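Hydrogenase (NiFe) small subunit HydA (Allochromatium vinosum, PDB 3MYR) probably carries electrons through its iron–sulfur clusters as the small subunit of a heterodimeric [NiFe] hydrogenase, which oxidises hydrogen and passes its electrons to an acceptor. Local coordinates at residues A[10-15]-A[127-132]; A[145-150]-A[254-259]. One frame throughout, in Å; residues are numbered along the deposited sequence.

Contact 1. Residues A[10-15]-A[127-132]. With SF4 (iron/sulfur cluster), chain I.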
loop_
_atom_site.group_PDB
_atom_site.type_symbol
_atom_site.label_atom_id
_atom_site.label_comp_id
_atom_site.label_asym_id
_atom_site.label_seq_id
_atom_site.Cartn_x
_atom_site.Cartn_y
_atom_site.Cartn_z
ATOM N N SER A 10 -11.056 -5.062 -8.932
ATOM C CA SER A 10 -10.620 -4.699 -7.562
ATOM C C SER A 10 -11.779 -4.012 -6.852
ATOM O O SER A 10 -12.230 -2.960 -7.310
ATOM C CB SER A 10 -9.425 -3.709 -7.665
ATOM O OG SER A 10 -8.375 -4.370 -8.320
ATOM N N PHE A 11 -12.291 -4.574 -5.767
ATOM C CA PHE A 11 -13.522 -3.981 -5.182
ATOM C C PHE A 11 -13.222 -3.428 -3.764
ATOM O O PHE A 11 -12.370 -2.509 -3.633
ATOM C CB PHE A 11 -14.623 -5.072 -5.217
ATOM C CG PHE A 11 -15.124 -5.394 -6.639
ATOM C CD1 PHE A 11 -15.369 -4.368 -7.555
ATOM C CD2 PHE A 11 -15.425 -6.696 -7.019
ATOM C CE1 PHE A 11 -15.965 -4.620 -8.810
ATOM C CE2 PHE A 11 -15.974 -6.975 -8.292
ATOM C CZ PHE A 11 -16.242 -5.937 -9.193
ATOM N N GLN A 12 -13.678 -4.089 -2.693
ATOM C CA GLN A 12 -13.305 -3.573 -1.352
ATOM C C GLN A 12 -12.026 -4.270 -0.900
ATOM O O GLN A 12 -12.040 -5.158 0.008
ATOM C CB GLN A 12 -14.412 -3.810 -0.321
ATOM C CG GLN A 12 -15.741 -3.095 -0.664
ATOM C CD GLN A 12 -16.740 -3.443 0.413
ATOM O OE1 GLN A 12 -17.184 -4.583 0.481
ATOM N NE2 GLN A 12 -17.109 -2.463 1.267
ATOM N N GLU A 13 -10.926 -3.930 -1.559
ATOM C CA GLU A 13 -9.675 -4.618 -1.265
ATOM C C GLU A 13 -8.685 -3.628 -0.621
ATOM O O GLU A 13 -8.881 -2.367 -0.680
ATOM C CB GLU A 13 -9.028 -5.234 -2.502
ATOM C CG GLU A 13 -9.292 -4.549 -3.805
ATOM C CD GLU A 13 -8.327 -3.423 -4.214
ATOM O OE1 GLU A 13 -8.796 -2.231 -4.404
ATOM O OE2 GLU A 13 -7.176 -3.763 -4.578
ATOM N N CYS A 14 -7.562 -4.172 -0.145
ATOM C CA CYS A 14 -6.553 -3.280 0.411
ATOM C C CYS A 14 -5.344 -3.249 -0.555
ATOM O O CYS A 14 -4.367 -2.551 -0.308
ATOM C CB CYS A 14 -6.179 -3.836 1.827
ATOM S SG CYS A 14 -4.946 -5.234 1.770
ATOM N N THR A 15 -5.424 -4.060 -1.631
ATOM C CA THR A 15 -4.425 -4.175 -2.712
ATOM C C THR A 15 -3.260 -5.115 -2.299
ATOM O O THR A 15 -2.386 -5.423 -3.098
ATOM C CB THR A 15 -3.977 -2.785 -3.340
ATOM O OG1 THR A 15 -5.149 -1.997 -3.695
ATOM C CG2 THR A 15 -3.089 -2.969 -4.662
ATOM N N THR A 127 -20.914 -2.086 5.639
ATOM C CA THR A 127 -21.172 -1.879 4.204
ATOM C C THR A 127 -21.925 -3.062 3.565
ATOM O O THR A 127 -22.203 -3.033 2.369
ATOM C CB THR A 127 -19.908 -1.579 3.384
ATOM O OG1 THR A 127 -19.056 -2.725 3.424
ATOM C CG2 THR A 127 -19.133 -0.299 3.914
ATOM N N GLY A 128 -22.422 -3.993 4.393
ATOM C CA GLY A 128 -23.107 -5.179 3.848
ATOM C C GLY A 128 -22.265 -5.926 2.805
ATOM O O GLY A 128 -22.808 -6.461 1.804
ATOM N N ALA A 129 -20.967 -6.075 3.103
ATOM C CA ALA A 129 -20.008 -6.792 2.225
ATOM C C ALA A 129 -20.368 -8.249 2.040
ATOM O O ALA A 129 -20.702 -8.907 3.018
ATOM C CB ALA A 129 -18.595 -6.711 2.820
ATOM N N MET A 130 -20.185 -8.795 0.830
ATOM C CA MET A 130 -20.425 -10.237 0.614
ATOM C C MET A 130 -19.271 -10.799 -0.222
ATOM O O MET A 130 -18.537 -10.029 -0.820
ATOM C CB MET A 130 -21.749 -10.375 -0.190
ATOM C CG MET A 130 -22.944 -9.906 0.757
ATOM S SD MET A 130 -24.555 -10.282 0.128
ATOM C CE MET A 130 -24.475 -12.049 -0.184
ATOM N N SER A 131 -19.192 -12.127 -0.321
ATOM C CA SER A 131 -18.119 -12.831 -1.034
ATOM C C SER A 131 -18.610 -13.116 -2.458
ATOM O O SER A 131 -19.818 -13.046 -2.742
ATOM C CB SER A 131 -17.871 -14.207 -0.358
ATOM O OG SER A 131 -19.038 -15.055 -0.479
ATOM N N VAL A 132 -17.681 -13.478 -3.321
ATOM C CA VAL A 132 -17.990 -13.852 -4.701
ATOM C C VAL A 132 -18.933 -15.054 -4.818
ATOM O O VAL A 132 -19.972 -14.930 -5.451
ATOM C CB VAL A 132 -16.650 -14.109 -5.458
ATOM C CG1 VAL A 132 -16.921 -14.710 -6.856
ATOM C CG2 VAL A 132 -15.888 -12.818 -5.512
HETATM FE FE1 SF4 I . -6.316 -9.365 3.000
HETATM FE FE2 SF4 I . -6.333 -9.493 0.212
HETATM FE FE3 SF4 I . -8.659 -8.789 1.652
HETATM FE FE4 SF4 I . -6.157 -7.170 1.433
HETATM S S1 SF4 I . -7.817 -7.699 -0.261
HETATM S S2 SF4 I . -7.588 -7.478 3.135
HETATM S S3 SF4 I . -4.624 -8.841 1.670
HETATM S S4 SF4 I . -7.569 -10.764 1.747
#

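Contact 2. Residues A[145-150]-A[254-259]. With SF4 (iron/sulfur cluster), chain I.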
loop_
_atom_site.group_PDB
_atom_site.type_symbol
_atom_site.label_atom_id
_atom_site.label_comp_id
_atom_site.label_asym_id
_atom_site.label_seq_id
_atom_site.Cartn_x
_atom_site.Cartn_y
_atom_site.Cartn_z
ATOM N N PRO A 145 -7.818 -18.180 -0.841
ATOM C CA PRO A 145 -7.898 -17.248 0.316
ATOM C C PRO A 145 -6.541 -17.087 1.008
ATOM O O PRO A 145 -5.538 -17.694 0.550
ATOM C CB PRO A 145 -8.871 -17.918 1.231
ATOM C CG PRO A 145 -8.728 -19.374 0.948
ATOM C CD PRO A 145 -8.503 -19.446 -0.583
ATOM N N GLY A 146 -6.507 -16.367 2.123
ATOM C CA GLY A 146 -5.223 -15.858 2.672
ATOM C C GLY A 146 -5.273 -14.339 2.647
ATOM O O GLY A 146 -5.969 -13.769 1.840
ATOM N N CYS A 147 -4.519 -13.670 3.506
ATOM C CA CYS A 147 -4.663 -12.226 3.651
ATOM C C CYS A 147 -3.238 -11.631 3.687
ATOM O O CYS A 147 -2.678 -11.331 4.763
ATOM C CB CYS A 147 -5.443 -11.958 4.965
ATOM S SG CYS A 147 -5.945 -10.230 5.060
ATOM N N PRO A 148 -2.556 -11.606 2.529
ATOM C CA PRO A 148 -3.053 -12.120 1.229
ATOM C C PRO A 148 -2.586 -13.591 1.107
ATOM O O PRO A 148 -1.875 -14.085 1.992
ATOM C CB PRO A 148 -2.338 -11.234 0.204
ATOM C CG PRO A 148 -0.962 -10.898 0.899
ATOM C CD PRO A 148 -1.232 -10.953 2.417
ATOM N N PRO A 149 -3.046 -14.308 0.084
ATOM C CA PRO A 149 -2.550 -15.640 -0.219
ATOM C C PRO A 149 -1.049 -15.521 -0.519
ATOM O O PRO A 149 -0.556 -14.479 -0.966
ATOM C CB PRO A 149 -3.305 -16.007 -1.577
ATOM C CG PRO A 149 -4.558 -15.033 -1.574
ATOM C CD PRO A 149 -3.939 -13.786 -0.978
ATOM N N ILE A 150 -0.370 -16.633 -0.388
ATOM C CA ILE A 150 1.041 -16.759 -0.802
ATOM C C ILE A 150 1.274 -16.434 -2.273
ATOM O O ILE A 150 0.583 -16.931 -3.134
ATOM C CB ILE A 150 1.529 -18.153 -0.500
ATOM C CG1 ILE A 150 1.412 -18.400 1.045
ATOM C CG2 ILE A 150 3.044 -18.303 -0.860
ATOM C CD1 ILE A 150 1.559 -19.994 1.405
ATOM N N GLN A 254 -14.420 -15.875 8.100
ATOM C CA GLN A 254 -14.616 -15.234 9.408
ATOM C C GLN A 254 -13.471 -15.314 10.404
ATOM O O GLN A 254 -13.701 -15.345 11.605
ATOM C CB GLN A 254 -15.935 -15.740 10.069
ATOM C CG GLN A 254 -17.242 -15.190 9.341
ATOM C CD GLN A 254 -17.540 -16.033 8.080
ATOM O OE1 GLN A 254 -17.574 -17.270 8.164
ATOM N NE2 GLN A 254 -17.642 -15.401 6.930
ATOM N N PHE A 255 -12.219 -15.329 9.957
ATOM C CA PHE A 255 -11.149 -15.503 10.919
ATOM C C PHE A 255 -11.017 -14.278 11.812
ATOM O O PHE A 255 -10.511 -14.391 12.907
ATOM C CB PHE A 255 -9.799 -15.832 10.235
ATOM C CG PHE A 255 -9.132 -14.636 9.583
ATOM C CD1 PHE A 255 -8.119 -13.933 10.281
ATOM C CD2 PHE A 255 -9.422 -14.291 8.254
ATOM C CE1 PHE A 255 -7.467 -12.863 9.674
ATOM C CE2 PHE A 255 -8.742 -13.223 7.597
ATOM C CZ PHE A 255 -7.742 -12.526 8.294
ATOM N N TRP A 256 -11.466 -13.116 11.333
ATOM C CA TRP A 256 -11.404 -11.896 12.149
ATOM C C TRP A 256 -12.284 -11.988 13.372
ATOM O O TRP A 256 -12.055 -11.264 14.334
ATOM C CB TRP A 256 -11.890 -10.659 11.369
ATOM C CG TRP A 256 -11.029 -10.399 10.126
ATOM C CD1 TRP A 256 -11.389 -10.599 8.831
ATOM C CD2 TRP A 256 -9.729 -9.811 10.102
ATOM N NE1 TRP A 256 -10.341 -10.267 7.978
ATOM C CE2 TRP A 256 -9.328 -9.730 8.731
ATOM C CE3 TRP A 256 -8.845 -9.359 11.113
ATOM C CZ2 TRP A 256 -8.083 -9.192 8.329
ATOM C CZ3 TRP A 256 -7.599 -8.835 10.739
ATOM C CH2 TRP A 256 -7.191 -8.808 9.338
ATOM N N ASP A 257 -13.322 -12.820 13.311
ATOM C CA ASP A 257 -14.262 -12.886 14.398
ATOM C C ASP A 257 -14.107 -14.167 15.193
ATOM O O ASP A 257 -15.080 -14.621 15.764
ATOM C CB ASP A 257 -15.715 -12.704 13.872
ATOM C CG ASP A 257 -15.967 -11.240 13.367
ATOM O OD1 ASP A 257 -15.579 -10.323 14.134
ATOM O OD2 ASP A 257 -16.493 -10.997 12.224
ATOM N N ALA A 258 -12.916 -14.750 15.229
ATOM C CA ALA A 258 -12.761 -15.998 15.974
ATOM C C ALA A 258 -12.351 -15.794 17.442
ATOM O O ALA A 258 -11.737 -16.670 17.973
ATOM C CB ALA A 258 -11.727 -16.948 15.258
ATOM N N GLY A 259 -12.701 -14.721 18.120
ATOM C CA GLY A 259 -12.228 -14.528 19.507
ATOM C C GLY A 259 -10.890 -13.777 19.423
ATOM O O GLY A 259 -10.473 -13.425 18.368
HETATM FE FE1 SF4 I . -6.316 -9.365 3.000
HETATM FE FE2 SF4 I . -6.333 -9.493 0.212
HETATM FE FE3 SF4 I . -8.659 -8.789 1.652
HETATM FE FE4 SF4 I . -6.157 -7.170 1.433
HETATM S S1 SF4 I . -7.817 -7.699 -0.261
HETATM S S2 SF4 I . -7.588 -7.478 3.135
HETATM S S3 SF4 I . -4.624 -8.841 1.670
HETATM S S4 SF4 I . -7.569 -10.764 1.747
#

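Contact 1. Residues A[10-15]-A[127-132]
The backbones of 10-15 and 127-132 come nearest at Q12 and A129, whose CA atoms are still 8.3 Å apart, so one long side chain has to span the gap. At Q12 the first segment folds into an inverse gamma turn, closed by a weak bond of 2.9 Å from E13 N to F11 O, and this corner presents the glutamine to the second segment. With CG anti to the carbonyl carbon (chi1 -62°) and the chain extended beyond it (chi2 179°), the amide is carried as far as T127 and A129. NE2 donates to T127 OG1 over 2.9 Å in a nearly straight bond of 171°, with the hydroxyl oxygen lying in the amide plane. On the other branch, OE1 rests 3.5 Å from A129 CB, a van der Waals contact. The loop follows strand 5-10 of the flavodoxin-like N-terminal domain and delivers one cysteine of the proximal [4Fe-4S] cluster: C14 SG binds iron FE4 at 2.3 Å, while E13 CB packs 3.5 Å from sulfide S1. Behind this first shell the buried amide is gripped at both ends, since OE1 is also hydrogen-bonded to S75 OG and NE2 to the carbonyl oxygen of V38 of the large subunit. A leucine here would probably leave T127 OG1, S75 OG and that V38 carbonyl without the amide they share, though the backbone bond of Q12 to S75 would remain. Strand 129-130 is meanwhile held to strand 69-77 through a backbone hydrogen bond between M130 and I76.

Contact 2. Residues A[145-150]-A[254-259]
C147 contributes the most surface to this contact and meets two aromatic rings while it binds the cluster. Its SG lies anti to the backbone N (chi1 -169°), a setting in which the same side chain serves both partners: the sulfur binds iron FE1 at 2.3 Å, and CB and SG are turned to the second segment. F255 approaches with the far end of its ring, CZ standing 4.1 Å from C147 CB in a purely apolar contact. W256 reaches the sulfur with its six-membered ring; C147 SG is 4.0 Å from W256 CZ2 and 5.4 Å from the ring centroid, a sulfur-aromatic contact that meets the ring obliquely, 73° off its normal. The two rings also support each other, for F255 CZ sits 3.2 Å above the tryptophan plane, displaced toward its rim. This mutual packing probably limits how far either ring can turn away from the cysteine. Behind C147 the backbone is unusual: the peptide bond leading to P148 is cis, and P148 CB packs 3.6 Å from sulfide S3. The carbonyl oxygen of C147 accepts hydrogen bonds from R59 and K211 of the large subunit, which brings positive charge close to the cluster and may favour its reduced form. W256 also meets the ring of F56 of the large subunit, the two planes inclined at about 45°, while F255 also touches C250, a ligand of the [3Fe-4S] cluster. This is the proximal cluster site of a [NiFe] hydrogenase small subunit; here a cysteine of the flavodoxin-like domain is backed by F255 and W256 of the C-terminal, cluster-binding part.

In the fold
Contacts 1 and 2 approach one [4Fe-4S] cluster through different corners: 10-15 binds iron FE4 and 145-150 binds iron FE1, two atoms of the same cubane, while C17 and C113 complete its cysteine ligands. The contacts do not touch; their centres are 14 Å apart and their nearest atoms about 6 Å. Along the chain they follow in series. Contact 1 stays within the N-terminal part, whereas contact 2 joins that part to the C-terminal one. There the relay continues: the side chain of C147 is about 6 Å from the [3Fe-4S] cluster, and that of F255 about 14 Å from the second [4Fe-4S] cluster.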